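Local coordinates for catalase (Pseudomonas syringae, PDB 1M7S), which decomposes hydrogen peroxide into water and oxygen with the help of a bound heme, protecting the cell from peroxide damage, at residues G60-A66 with S79-V85; Y185-D189 with D249-W253; K252-Q258 with E284-M290; T276-P280 with E409-Q414. All coordinates share one frame; numbering follows the deposited sequence.

Contact 1 (G60-A66 with S79-V85)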
# COMPACT_ATOMS: atom_id res chain seq x y z
N GLY A 60 -16.16 6.02 -26.81
CA GLY A 60 -17.14 6.31 -27.91
C GLY A 60 -17.95 7.54 -27.40
O GLY A 60 -17.45 8.38 -26.67
N GLU A 61 -19.20 7.56 -27.86
CA GLU A 61 -20.06 8.69 -27.47
C GLU A 61 -21.51 8.23 -27.39
O GLU A 61 -21.83 7.32 -28.12
CB GLU A 61 -19.99 9.81 -28.54
CG GLU A 61 -18.79 10.73 -28.46
CD GLU A 61 -18.99 12.11 -27.92
OE1 GLU A 61 -18.04 12.94 -27.93
OE2 GLU A 61 -20.12 12.45 -27.50
N PHE A 62 -22.27 8.91 -26.51
CA PHE A 62 -23.69 8.56 -26.44
C PHE A 62 -24.46 9.85 -26.81
O PHE A 62 -24.02 10.90 -26.32
CB PHE A 62 -24.09 8.21 -25.00
CG PHE A 62 -25.56 8.17 -24.69
CD1 PHE A 62 -26.31 7.10 -25.12
CD2 PHE A 62 -26.16 9.24 -24.01
CE1 PHE A 62 -27.67 7.07 -24.85
CE2 PHE A 62 -27.55 9.23 -23.78
CZ PHE A 62 -28.28 8.13 -24.19
N THR A 63 -25.49 9.65 -27.60
CA THR A 63 -26.30 10.84 -27.96
C THR A 63 -27.74 10.60 -27.54
O THR A 63 -28.33 9.65 -28.02
CB THR A 63 -26.11 11.12 -29.46
OG1 THR A 63 -24.74 11.53 -29.67
CG2 THR A 63 -27.01 12.27 -29.91
N ALA A 64 -28.29 11.43 -26.67
CA ALA A 64 -29.71 11.25 -26.34
C ALA A 64 -30.65 11.69 -27.45
O ALA A 64 -30.35 12.59 -28.25
CB ALA A 64 -30.04 11.97 -25.07
N SER A 65 -31.85 11.11 -27.45
CA SER A 65 -32.79 11.42 -28.52
C SER A 65 -34.25 11.57 -28.13
O SER A 65 -35.07 11.51 -29.06
CB SER A 65 -32.72 10.32 -29.59
OG SER A 65 -33.05 9.05 -29.06
N ALA A 66 -34.59 11.66 -26.85
CA ALA A 66 -36.01 11.75 -26.53
C ALA A 66 -36.22 12.80 -25.45
O ALA A 66 -35.26 13.25 -24.83
CB ALA A 66 -36.51 10.39 -26.03
N SER A 79 -32.39 15.69 -25.14
CA SER A 79 -32.38 15.40 -26.55
C SER A 79 -31.32 16.17 -27.33
O SER A 79 -31.17 17.37 -27.13
CB SER A 79 -33.77 15.71 -27.16
OG SER A 79 -33.84 15.05 -28.38
N GLY A 80 -30.51 15.40 -28.06
CA GLY A 80 -29.37 15.90 -28.83
C GLY A 80 -28.10 16.10 -28.00
O GLY A 80 -27.04 16.48 -28.52
N GLU A 81 -28.16 15.85 -26.67
CA GLU A 81 -26.96 16.03 -25.88
C GLU A 81 -25.98 14.91 -26.25
O GLU A 81 -26.39 13.75 -26.18
CB GLU A 81 -27.24 15.98 -24.38
CG GLU A 81 -25.97 16.06 -23.53
CD GLU A 81 -25.51 17.47 -23.26
OE1 GLU A 81 -26.26 18.41 -23.65
OE2 GLU A 81 -24.46 17.71 -22.62
N LYS A 82 -24.73 15.27 -26.50
CA LYS A 82 -23.72 14.25 -26.85
C LYS A 82 -22.74 14.18 -25.70
O LYS A 82 -22.19 15.19 -25.26
CB LYS A 82 -23.03 14.64 -28.15
CG LYS A 82 -22.34 13.54 -28.92
CD LYS A 82 -21.94 14.01 -30.32
CE LYS A 82 -23.09 14.61 -31.11
NZ LYS A 82 -24.21 13.64 -31.37
N THR A 83 -22.53 12.94 -25.20
CA THR A 83 -21.67 12.74 -24.05
C THR A 83 -20.60 11.68 -24.37
O THR A 83 -20.98 10.62 -24.83
CB THR A 83 -22.57 12.18 -22.91
OG1 THR A 83 -23.48 13.24 -22.48
CG2 THR A 83 -21.74 11.78 -21.71
N PRO A 84 -19.36 12.00 -24.18
CA PRO A 84 -18.28 11.01 -24.39
C PRO A 84 -18.46 9.89 -23.36
O PRO A 84 -18.85 10.18 -22.24
CB PRO A 84 -16.97 11.73 -24.10
CG PRO A 84 -17.36 13.16 -23.80
CD PRO A 84 -18.85 13.25 -23.58
N VAL A 85 -18.08 8.68 -23.71
CA VAL A 85 -18.09 7.57 -22.79
C VAL A 85 -16.78 6.79 -22.80
O VAL A 85 -16.05 6.80 -23.81
CB VAL A 85 -19.21 6.55 -23.17
CG1 VAL A 85 -20.63 7.17 -23.15
CG2 VAL A 85 -19.07 5.90 -24.54
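Gly60 and Val85 form a hydrogen-bonded pair where strand 55-64 runs antiparallel to strand 82-90, two neighbours in the curled antiparallel sheet that forms the catalase beta barrel. Within the two segments the strand axes come to 4.3 Å of each other at 150° between their directions. Gly60 with Val85 and Phe62 with Thr83 are hydrogen-bonded pairs, each closed by two backbone bonds; they alternate with the non-hydrogen-bonded pairs Glu61-Pro84 and Thr63-Lys82. The shortest of these bonds, Phe62 N to Thr83 O, measures 2.7 Å. Past Lys82, Ala64 N still reaches Glu81 O at 3.0 Å and Gly80 N reaches Ala64 O, so the bonding runs on into the loop before strand 82-90. On its other side strand 55-64 pairs with strand 284-295, and strand 82-90 with strand 107-114.

Phe62, Thr83 and Val85 share the buried face. There Phe62 CB lies 4.1 Å from Val85 CG1, while the Phe62 ring meets that of Phe112 edge-to-face. Val85 CG2, placed between its own backbone N and carbonyl carbon, packs 3.5 Å from Gly60 C, where the glycine offers bare backbone. The more open face carries Glu61, Thr63, Lys82 and Pro84. The Glu61 side chain bends over toward Lys82 and Pro84, though the exact position of its carboxylate is doubtful. Lys82 leaves its backbone extended, then folds back at chi3 (-53°) and chi4 (-62°), which brings NZ to Thr63 OG1 as a hydrogen-bond donor at 2.8 Å.

Contact 2 (Y185-D189 with D249-W253); sequences YRFMD and DFPKW
This is a loop-to-strand contact in which the Trp253 indole and the Arg186 side chain tie the segment 185-189, between helix 169-176 and strand 190-191, to the start of barrel strand 252-260 and the residues just before it. Trp253 NE1 donates to Met188 O at 2.9 Å, with an N-H...O angle of 175° and the acceptor almost exactly in the indole plane. Farther round the same ring edge, CZ2 comes to 3.4 Å from Tyr185 O, so two loop carbonyls line one side of the tryptophan. Phe108 meets this indole edge-to-face. The Met188 side chain is itself about 8 Å from the heme.

Arg186 runs over Pro251 at roughly a right angle, its CG 3.7 Å from Pro251 CB. Past that apolar step the chain bends at chi3 (-70°) and delivers NH1 to the Asp249 carboxylate. The resulting salt bridge, NH1 to OD2 at 3.3 Å, has a weak hydrogen bond within it, and the guanidinium and carboxylate planes stand nearly perpendicular. A water at 2.8 Å from NH1 lies in the guanidinium plane and donates in turn to Asp249 O. Phe187 CZ lies over one face of the guanidinium, toward its rim, and NH2 forms a salt bridge with Asp240 on helix 236-246. With two carboxylates beside it, Arg186 probably keeps its positive charge, while the straight indole bond satisfies the buried Trp253 N-H and limits rotation of the ring.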
# COMPACT_ATOMS: atom_id res chain seq x y z
N TYR A 185 -18.42 -9.17 -27.75
CA TYR A 185 -19.07 -8.15 -26.91
C TYR A 185 -20.00 -7.28 -27.78
O TYR A 185 -21.04 -6.79 -27.30
CB TYR A 185 -18.06 -7.24 -26.25
CG TYR A 185 -17.23 -7.90 -25.15
CD1 TYR A 185 -17.88 -8.56 -24.11
CD2 TYR A 185 -15.86 -7.72 -25.16
CE1 TYR A 185 -17.13 -9.11 -23.08
CE2 TYR A 185 -15.10 -8.24 -24.11
CZ TYR A 185 -15.75 -8.93 -23.12
OH TYR A 185 -14.98 -9.48 -22.10
N ARG A 186 -19.68 -7.21 -29.07
CA ARG A 186 -20.51 -6.48 -30.02
C ARG A 186 -21.83 -7.21 -30.28
O ARG A 186 -22.76 -6.58 -30.77
CB ARG A 186 -19.82 -6.41 -31.43
CG ARG A 186 -18.49 -5.68 -31.38
CD ARG A 186 -17.98 -5.47 -32.84
NE ARG A 186 -17.57 -6.77 -33.38
CZ ARG A 186 -17.62 -7.07 -34.67
NH1 ARG A 186 -18.11 -6.12 -35.49
NH2 ARG A 186 -17.20 -8.24 -35.13
N PHE A 187 -21.95 -8.47 -29.98
CA PHE A 187 -23.10 -9.31 -30.21
C PHE A 187 -23.81 -9.71 -28.91
O PHE A 187 -24.30 -10.82 -28.82
CB PHE A 187 -22.68 -10.56 -31.02
CG PHE A 187 -21.95 -10.13 -32.28
CD1 PHE A 187 -20.58 -10.36 -32.37
CD2 PHE A 187 -22.60 -9.51 -33.32
CE1 PHE A 187 -19.86 -9.98 -33.49
CE2 PHE A 187 -21.89 -9.10 -34.45
CZ PHE A 187 -20.52 -9.33 -34.54
N MET A 188 -23.85 -8.78 -27.98
CA MET A 188 -24.59 -9.00 -26.75
C MET A 188 -25.34 -7.71 -26.39
O MET A 188 -24.85 -6.61 -26.66
CB MET A 188 -23.76 -9.38 -25.52
CG MET A 188 -22.82 -8.37 -24.91
SD MET A 188 -21.74 -9.19 -23.67
CE MET A 188 -21.31 -7.66 -22.80
N ASP A 189 -26.40 -7.89 -25.62
CA ASP A 189 -27.09 -6.71 -25.11
C ASP A 189 -26.46 -6.33 -23.78
O ASP A 189 -25.60 -7.02 -23.26
CB ASP A 189 -28.58 -6.99 -24.88
CG ASP A 189 -29.46 -6.96 -26.11
OD1 ASP A 189 -28.98 -6.72 -27.23
OD2 ASP A 189 -30.69 -7.18 -25.92
N ASP A 249 -15.60 -0.56 -38.27
CA ASP A 249 -16.91 -1.17 -38.06
C ASP A 249 -17.40 -1.02 -36.61
O ASP A 249 -17.38 -1.96 -35.78
CB ASP A 249 -16.81 -2.65 -38.44
CG ASP A 249 -18.19 -3.28 -38.49
OD1 ASP A 249 -19.17 -2.51 -38.62
OD2 ASP A 249 -18.31 -4.52 -38.37
N PHE A 250 -17.77 0.21 -36.29
CA PHE A 250 -18.11 0.58 -34.93
C PHE A 250 -19.42 0.02 -34.46
O PHE A 250 -20.52 0.24 -34.99
CB PHE A 250 -18.09 2.11 -34.84
CG PHE A 250 -16.86 2.76 -35.37
CD1 PHE A 250 -16.95 3.93 -36.10
CD2 PHE A 250 -15.59 2.24 -35.13
CE1 PHE A 250 -15.80 4.55 -36.58
CE2 PHE A 250 -14.44 2.83 -35.60
CZ PHE A 250 -14.55 4.00 -36.32
N PRO A 251 -19.36 -0.74 -33.36
CA PRO A 251 -20.57 -1.33 -32.77
C PRO A 251 -21.41 -0.25 -32.12
O PRO A 251 -20.93 0.73 -31.54
CB PRO A 251 -20.07 -2.34 -31.70
CG PRO A 251 -18.76 -1.69 -31.30
CD PRO A 251 -18.18 -1.05 -32.56
N LYS A 252 -22.73 -0.44 -32.24
CA LYS A 252 -23.70 0.45 -31.63
C LYS A 252 -24.79 -0.25 -30.82
O LYS A 252 -25.23 -1.36 -31.09
CB LYS A 252 -24.45 1.22 -32.74
CG LYS A 252 -23.51 2.26 -33.37
CD LYS A 252 -24.03 2.71 -34.75
CE LYS A 252 -25.51 2.80 -34.89
NZ LYS A 252 -26.21 1.66 -35.54
N TRP A 253 -25.31 0.53 -29.84
CA TRP A 253 -26.40 0.04 -29.03
C TRP A 253 -27.42 1.18 -28.79
O TRP A 253 -27.06 2.31 -28.54
CB TRP A 253 -25.92 -0.41 -27.66
CG TRP A 253 -25.14 -1.69 -27.59
CD1 TRP A 253 -25.58 -2.92 -27.21
CD2 TRP A 253 -23.75 -1.81 -27.90
NE1 TRP A 253 -24.53 -3.83 -27.28
CE2 TRP A 253 -23.39 -3.15 -27.67
CE3 TRP A 253 -22.75 -0.90 -28.30
CZ2 TRP A 253 -22.10 -3.61 -27.87
CZ3 TRP A 253 -21.47 -1.36 -28.52
CH2 TRP A 253 -21.13 -2.73 -28.29
O HOH W 1 -19.55 -3.74 -35.11

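Contact 3 (K252-Q258 with E284-M290)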
# COMPACT_ATOMS: atom_id res chain seq x y z
N LYS A 252 -22.73 -0.44 -32.24
CA LYS A 252 -23.70 0.45 -31.63
C LYS A 252 -24.79 -0.25 -30.82
O LYS A 252 -25.23 -1.36 -31.09
CB LYS A 252 -24.45 1.22 -32.74
CG LYS A 252 -23.51 2.26 -33.37
CD LYS A 252 -24.03 2.71 -34.75
CE LYS A 252 -25.51 2.80 -34.89
NZ LYS A 252 -26.21 1.66 -35.54
N TRP A 253 -25.31 0.53 -29.84
CA TRP A 253 -26.40 0.04 -29.03
C TRP A 253 -27.42 1.18 -28.79
O TRP A 253 -27.06 2.31 -28.54
CB TRP A 253 -25.92 -0.41 -27.66
CG TRP A 253 -25.14 -1.69 -27.59
CD1 TRP A 253 -25.58 -2.92 -27.21
CD2 TRP A 253 -23.75 -1.81 -27.90
NE1 TRP A 253 -24.53 -3.83 -27.28
CE2 TRP A 253 -23.39 -3.15 -27.67
CE3 TRP A 253 -22.75 -0.90 -28.30
CZ2 TRP A 253 -22.10 -3.61 -27.87
CZ3 TRP A 253 -21.47 -1.36 -28.52
CH2 TRP A 253 -21.13 -2.73 -28.29
N ASP A 254 -28.69 0.86 -28.96
CA ASP A 254 -29.78 1.78 -28.64
C ASP A 254 -30.11 1.61 -27.16
O ASP A 254 -30.17 0.45 -26.69
CB ASP A 254 -31.03 1.50 -29.48
CG ASP A 254 -30.96 2.22 -30.85
OD1 ASP A 254 -30.12 3.11 -31.02
OD2 ASP A 254 -31.76 1.85 -31.73
N LEU A 255 -30.25 2.72 -26.46
CA LEU A 255 -30.64 2.66 -25.04
C LEU A 255 -32.15 2.80 -24.88
O LEU A 255 -32.76 3.78 -25.36
CB LEU A 255 -29.94 3.79 -24.26
CG LEU A 255 -30.20 3.88 -22.75
CD1 LEU A 255 -29.73 2.56 -22.08
CD2 LEU A 255 -29.51 5.09 -22.16
N TYR A 256 -32.73 1.83 -24.20
CA TYR A 256 -34.14 1.84 -23.85
C TYR A 256 -34.40 1.89 -22.34
O TYR A 256 -33.63 1.32 -21.53
CB TYR A 256 -34.81 0.58 -24.40
CG TYR A 256 -34.97 0.51 -25.88
CD1 TYR A 256 -33.89 0.09 -26.66
CD2 TYR A 256 -36.16 0.84 -26.53
CE1 TYR A 256 -34.00 0.01 -28.04
CE2 TYR A 256 -36.28 0.78 -27.91
CZ TYR A 256 -35.19 0.37 -28.65
OH TYR A 256 -35.25 0.29 -30.01
N VAL A 257 -35.55 2.49 -21.97
CA VAL A 257 -35.98 2.50 -20.57
C VAL A 257 -37.36 1.86 -20.39
O VAL A 257 -38.19 1.91 -21.30
CB VAL A 257 -35.97 3.84 -19.84
CG1 VAL A 257 -34.53 4.37 -19.71
CG2 VAL A 257 -36.87 4.90 -20.49
N GLN A 258 -37.57 1.21 -19.23
CA GLN A 258 -38.85 0.66 -18.80
C GLN A 258 -39.19 1.47 -17.56
O GLN A 258 -38.29 1.70 -16.73
CB GLN A 258 -38.91 -0.83 -18.41
CG GLN A 258 -38.89 -1.75 -19.61
CD GLN A 258 -38.79 -3.18 -19.08
OE1 GLN A 258 -37.75 -3.46 -18.46
NE2 GLN A 258 -39.77 -4.03 -19.32
N GLU A 284 -41.01 -0.67 -23.46
CA GLU A 284 -39.71 0.02 -23.52
C GLU A 284 -39.76 1.26 -24.42
O GLU A 284 -40.44 1.25 -25.44
CB GLU A 284 -38.63 -0.91 -24.08
CG GLU A 284 -38.47 -2.17 -23.21
CD GLU A 284 -37.28 -2.94 -23.77
OE1 GLU A 284 -37.55 -3.91 -24.49
OE2 GLU A 284 -36.11 -2.54 -23.53
N LYS A 285 -39.06 2.33 -24.10
CA LYS A 285 -38.98 3.56 -24.87
C LYS A 285 -37.52 3.88 -25.18
O LYS A 285 -36.69 3.88 -24.28
CB LYS A 285 -39.59 4.72 -24.06
CG LYS A 285 -39.26 6.12 -24.57
CD LYS A 285 -39.97 7.24 -23.85
CE LYS A 285 -39.69 8.55 -24.62
NZ LYS A 285 -40.65 9.63 -24.21
N LYS A 286 -37.20 4.09 -26.46
CA LYS A 286 -35.80 4.41 -26.80
C LYS A 286 -35.43 5.82 -26.38
O LYS A 286 -36.22 6.78 -26.58
CB LYS A 286 -35.60 4.25 -28.31
CG LYS A 286 -34.17 4.57 -28.73
CD LYS A 286 -33.85 3.97 -30.09
CE LYS A 286 -34.68 4.56 -31.20
NZ LYS A 286 -35.21 5.91 -30.92
N ILE A 287 -34.28 6.02 -25.73
CA ILE A 287 -33.88 7.34 -25.28
C ILE A 287 -32.53 7.82 -25.81
O ILE A 287 -32.14 8.96 -25.47
CB ILE A 287 -33.84 7.45 -23.74
CG1 ILE A 287 -32.84 6.46 -23.08
CG2 ILE A 287 -35.24 7.23 -23.16
CD1 ILE A 287 -32.66 6.84 -21.60
N GLY A 288 -31.86 7.01 -26.63
CA GLY A 288 -30.56 7.47 -27.14
C GLY A 288 -29.84 6.29 -27.84
O GLY A 288 -30.34 5.17 -27.88
N GLN A 289 -28.60 6.60 -28.21
CA GLN A 289 -27.78 5.64 -28.97
C GLN A 289 -26.32 5.87 -28.63
O GLN A 289 -25.84 7.00 -28.53
CB GLN A 289 -28.04 5.65 -30.48
CG GLN A 289 -27.15 4.67 -31.25
CD GLN A 289 -27.50 4.69 -32.75
OE1 GLN A 289 -26.72 5.30 -33.49
NE2 GLN A 289 -28.55 4.04 -33.23
N MET A 290 -25.62 4.72 -28.44
CA MET A 290 -24.19 4.82 -28.13
C MET A 290 -23.39 4.13 -29.25
O MET A 290 -23.81 3.11 -29.78
CB MET A 290 -23.90 4.15 -26.77
CG MET A 290 -22.41 4.11 -26.43
SD MET A 290 -22.10 3.58 -24.71
CE MET A 290 -22.83 1.97 -24.74
O HOH W 2 -35.74 -1.10 -21.22
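Lys286 lays its CB over one face of the Tyr256 ring, a CH-pi contact 4.0 Å from the ring centroid, where strands 252-260 and 284-295 pair antiparallel in the catalase beta barrel. The tyrosine CG is anti to its carbonyl carbon (chi1 -70°), and this turns the ring across the neighbouring strand. From there the lysine chain runs on to Asp254, bringing CD to 3.4 Å from OD2; its ammonium stays too far off for a direct ion pair. The other carboxylate oxygen is taken by Gln289: NE2 donates to Asp254 OD1 at 2.9 Å, from the syn side, with the amide and carboxylate planes only 15° apart. Two oxygens of one carboxylate thus face two different residues of the partner strand. Farther along, Glu284 lies at about a right angle to Tyr256, and its OE2 accepts from His211 as well as from a water.

On the buried face Ile287 CD1 touches both Leu255 CD2 and Val257 CG1, 3.6 Å from each. Its CG1 takes the position between backbone N and carbonyl carbon (chi1 61°), which directs the branch toward these two. Ile287 belongs to a classic beta bulge: it and Gly288 both face Leu255. The extra residue is accommodated by two backbone bonds to Leu255: its N donates to Gly288 O, and Ile287 N donates to Leu255 O at 2.7 Å.

Contact 4 (T276-P280 with E409-Q414)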
# COMPACT_ATOMS: atom_id res chain seq x y z
N THR A 276 -33.40 -10.47 -9.16
CA THR A 276 -33.60 -11.70 -9.88
C THR A 276 -34.80 -11.65 -10.83
O THR A 276 -35.08 -12.64 -11.50
CB THR A 276 -33.79 -12.90 -8.91
OG1 THR A 276 -35.03 -12.82 -8.17
CG2 THR A 276 -32.55 -12.96 -8.05
N LYS A 277 -35.36 -10.44 -11.09
CA LYS A 277 -36.52 -10.37 -11.94
C LYS A 277 -36.42 -9.35 -13.07
O LYS A 277 -35.85 -8.27 -12.92
CB LYS A 277 -37.73 -9.86 -11.06
CG LYS A 277 -38.15 -10.79 -9.93
CD LYS A 277 -38.82 -12.07 -10.47
CE LYS A 277 -39.33 -12.93 -9.32
NZ LYS A 277 -38.11 -13.55 -8.68
N ILE A 278 -37.01 -9.74 -14.20
CA ILE A 278 -37.19 -8.78 -15.30
C ILE A 278 -38.62 -8.20 -15.12
O ILE A 278 -39.35 -8.70 -14.28
CB ILE A 278 -37.09 -9.42 -16.68
CG1 ILE A 278 -38.16 -10.49 -16.93
CG2 ILE A 278 -35.71 -10.05 -16.88
CD1 ILE A 278 -38.36 -10.74 -18.43
N TRP A 279 -38.99 -7.20 -15.88
CA TRP A 279 -40.38 -6.69 -15.82
C TRP A 279 -41.01 -7.06 -17.18
O TRP A 279 -40.77 -6.36 -18.16
CB TRP A 279 -40.36 -5.18 -15.66
CG TRP A 279 -39.80 -4.61 -14.40
CD1 TRP A 279 -39.49 -5.26 -13.23
CD2 TRP A 279 -39.58 -3.22 -14.15
NE1 TRP A 279 -39.05 -4.37 -12.29
CE2 TRP A 279 -39.11 -3.09 -12.84
CE3 TRP A 279 -39.72 -2.06 -14.94
CZ2 TRP A 279 -38.75 -1.88 -12.27
CZ3 TRP A 279 -39.40 -0.85 -14.36
CH2 TRP A 279 -38.90 -0.75 -13.06
N PRO A 280 -41.69 -8.18 -17.23
CA PRO A 280 -42.13 -8.79 -18.46
C PRO A 280 -43.06 -7.95 -19.32
O PRO A 280 -42.88 -8.01 -20.54
CB PRO A 280 -42.84 -10.12 -18.12
CG PRO A 280 -42.56 -10.28 -16.66
CD PRO A 280 -41.95 -9.02 -16.06
N GLU A 409 -41.48 -13.52 -3.41
CA GLU A 409 -40.23 -14.05 -4.05
C GLU A 409 -40.39 -14.55 -5.46
O GLU A 409 -39.45 -14.41 -6.28
CB GLU A 409 -39.76 -15.20 -3.16
CG GLU A 409 -39.18 -14.76 -1.81
CD GLU A 409 -38.42 -15.93 -1.22
OE1 GLU A 409 -37.29 -16.27 -1.65
OE2 GLU A 409 -39.01 -16.56 -0.30
N GLN A 410 -41.47 -15.30 -5.72
CA GLN A 410 -41.72 -15.90 -7.05
C GLN A 410 -40.43 -16.43 -7.68
O GLN A 410 -39.99 -16.03 -8.77
CB GLN A 410 -42.40 -14.84 -7.92
CG GLN A 410 -42.98 -15.50 -9.19
CD GLN A 410 -43.38 -14.43 -10.20
OE1 GLN A 410 -42.62 -13.99 -11.07
NE2 GLN A 410 -44.65 -13.99 -10.01
N ASN A 411 -39.79 -17.41 -7.03
CA ASN A 411 -38.47 -17.83 -7.51
C ASN A 411 -38.40 -18.67 -8.74
O ASN A 411 -37.27 -18.83 -9.23
CB ASN A 411 -37.72 -18.62 -6.40
CG ASN A 411 -37.43 -17.74 -5.21
OD1 ASN A 411 -37.05 -16.56 -5.30
ND2 ASN A 411 -37.63 -18.33 -4.06
N PHE A 412 -39.49 -19.25 -9.20
CA PHE A 412 -39.41 -20.19 -10.32
C PHE A 412 -40.14 -19.79 -11.60
O PHE A 412 -39.82 -20.34 -12.66
CB PHE A 412 -39.93 -21.58 -9.84
CG PHE A 412 -39.36 -21.97 -8.50
CD1 PHE A 412 -40.14 -21.89 -7.35
CD2 PHE A 412 -38.02 -22.30 -8.39
CE1 PHE A 412 -39.60 -22.18 -6.10
CE2 PHE A 412 -37.50 -22.62 -7.13
CZ PHE A 412 -38.27 -22.56 -5.99
N LYS A 413 -41.11 -18.89 -11.59
CA LYS A 413 -41.95 -18.60 -12.74
C LYS A 413 -41.24 -18.07 -13.96
O LYS A 413 -41.31 -18.57 -15.09
CB LYS A 413 -43.09 -17.61 -12.36
CG LYS A 413 -44.05 -17.36 -13.52
CD LYS A 413 -45.01 -16.23 -13.24
CE LYS A 413 -46.18 -16.21 -14.23
NZ LYS A 413 -47.41 -15.82 -13.46
N GLN A 414 -40.36 -17.07 -13.72
CA GLN A 414 -39.63 -16.41 -14.80
C GLN A 414 -38.59 -17.35 -15.39
O GLN A 414 -38.29 -17.30 -16.59
CB GLN A 414 -39.05 -15.08 -14.31
CG GLN A 414 -40.08 -13.95 -14.44
CD GLN A 414 -39.47 -12.57 -14.19
OE1 GLN A 414 -38.24 -12.48 -14.26
NE2 GLN A 414 -40.31 -11.56 -13.90
O HOH W 3 -36.17 -15.50 -7.60
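Lys277 begins beside the amide of Gln414, with Lys277 CB 4.2 Å from Gln414 OE1. Bent at chi2 (-70°), the chain passes obliquely along the glutamine, with CD 3.8 Å from Gln414 NE2. CE comes close to both backbone oxygens, Glu409 O and Gln410 O, and packs against Gln410 CB. At the end, NZ donates to Glu409 O at 2.9 Å and, more weakly, to Gln410 O; a second bend at chi4 (-74°) turns it toward these oxygens. Asp274 also forms a salt bridge with the ammonium, and Thr276 OG1 accepts a weak bond from it.

The contact joins the long connection between barrel strands 252-260 and 284-295 to the turn leading into helix 413-421, the first helix of the C-terminal helical region of this catalase. Gln414, in the first turn of that helix, reaches back to the loop through both ends of its amide. OE1 accepts from Ile278 N at 3.0 Å, in the carbonyl plane and on a lone pair, with an N-H...O angle of 170°. NE2 donates to Ile278 O, also at 3.0 Å, from above that carbonyl's plane. One side-chain amide thus closes a two-bond ring with one residue's backbone, which fixes the rotation of its terminal group. Ile278 CG1 lies 3.3 Å from Gln414 OE1, out of the amide plane, while Pro280 crosses the amide near NE2. On the turn itself, Asn411 ND2 donates to Glu409 OE1, an oxygen that also meets Arg132 in a salt bridge.

Overall arrangement
All four contacts are partly buried. Contacts 1 and 3 are antiparallel strand pairs of one barrel sheet, and they touch: Thr63 N probably bonds to Gln289 O and Ser65 N to Ile287 O, strands 55-64 and 284-295 being neighbours. Each has a largely apolar, mostly buried face and a more open polar one. Contact 2 shares Lys252 and Trp253 with contact 3 but uses the tryptophan's ring, and runs from buried Trp253 out to exposed Asp249. Contact 4 lies apart, about 23 Å from contact 3 between centres, combining buried Lys277 and Gln414 with exposed Pro280. There side chains grip backbone atoms, whereas contacts 1 and 3 rest mainly on backbone-to-backbone bonds.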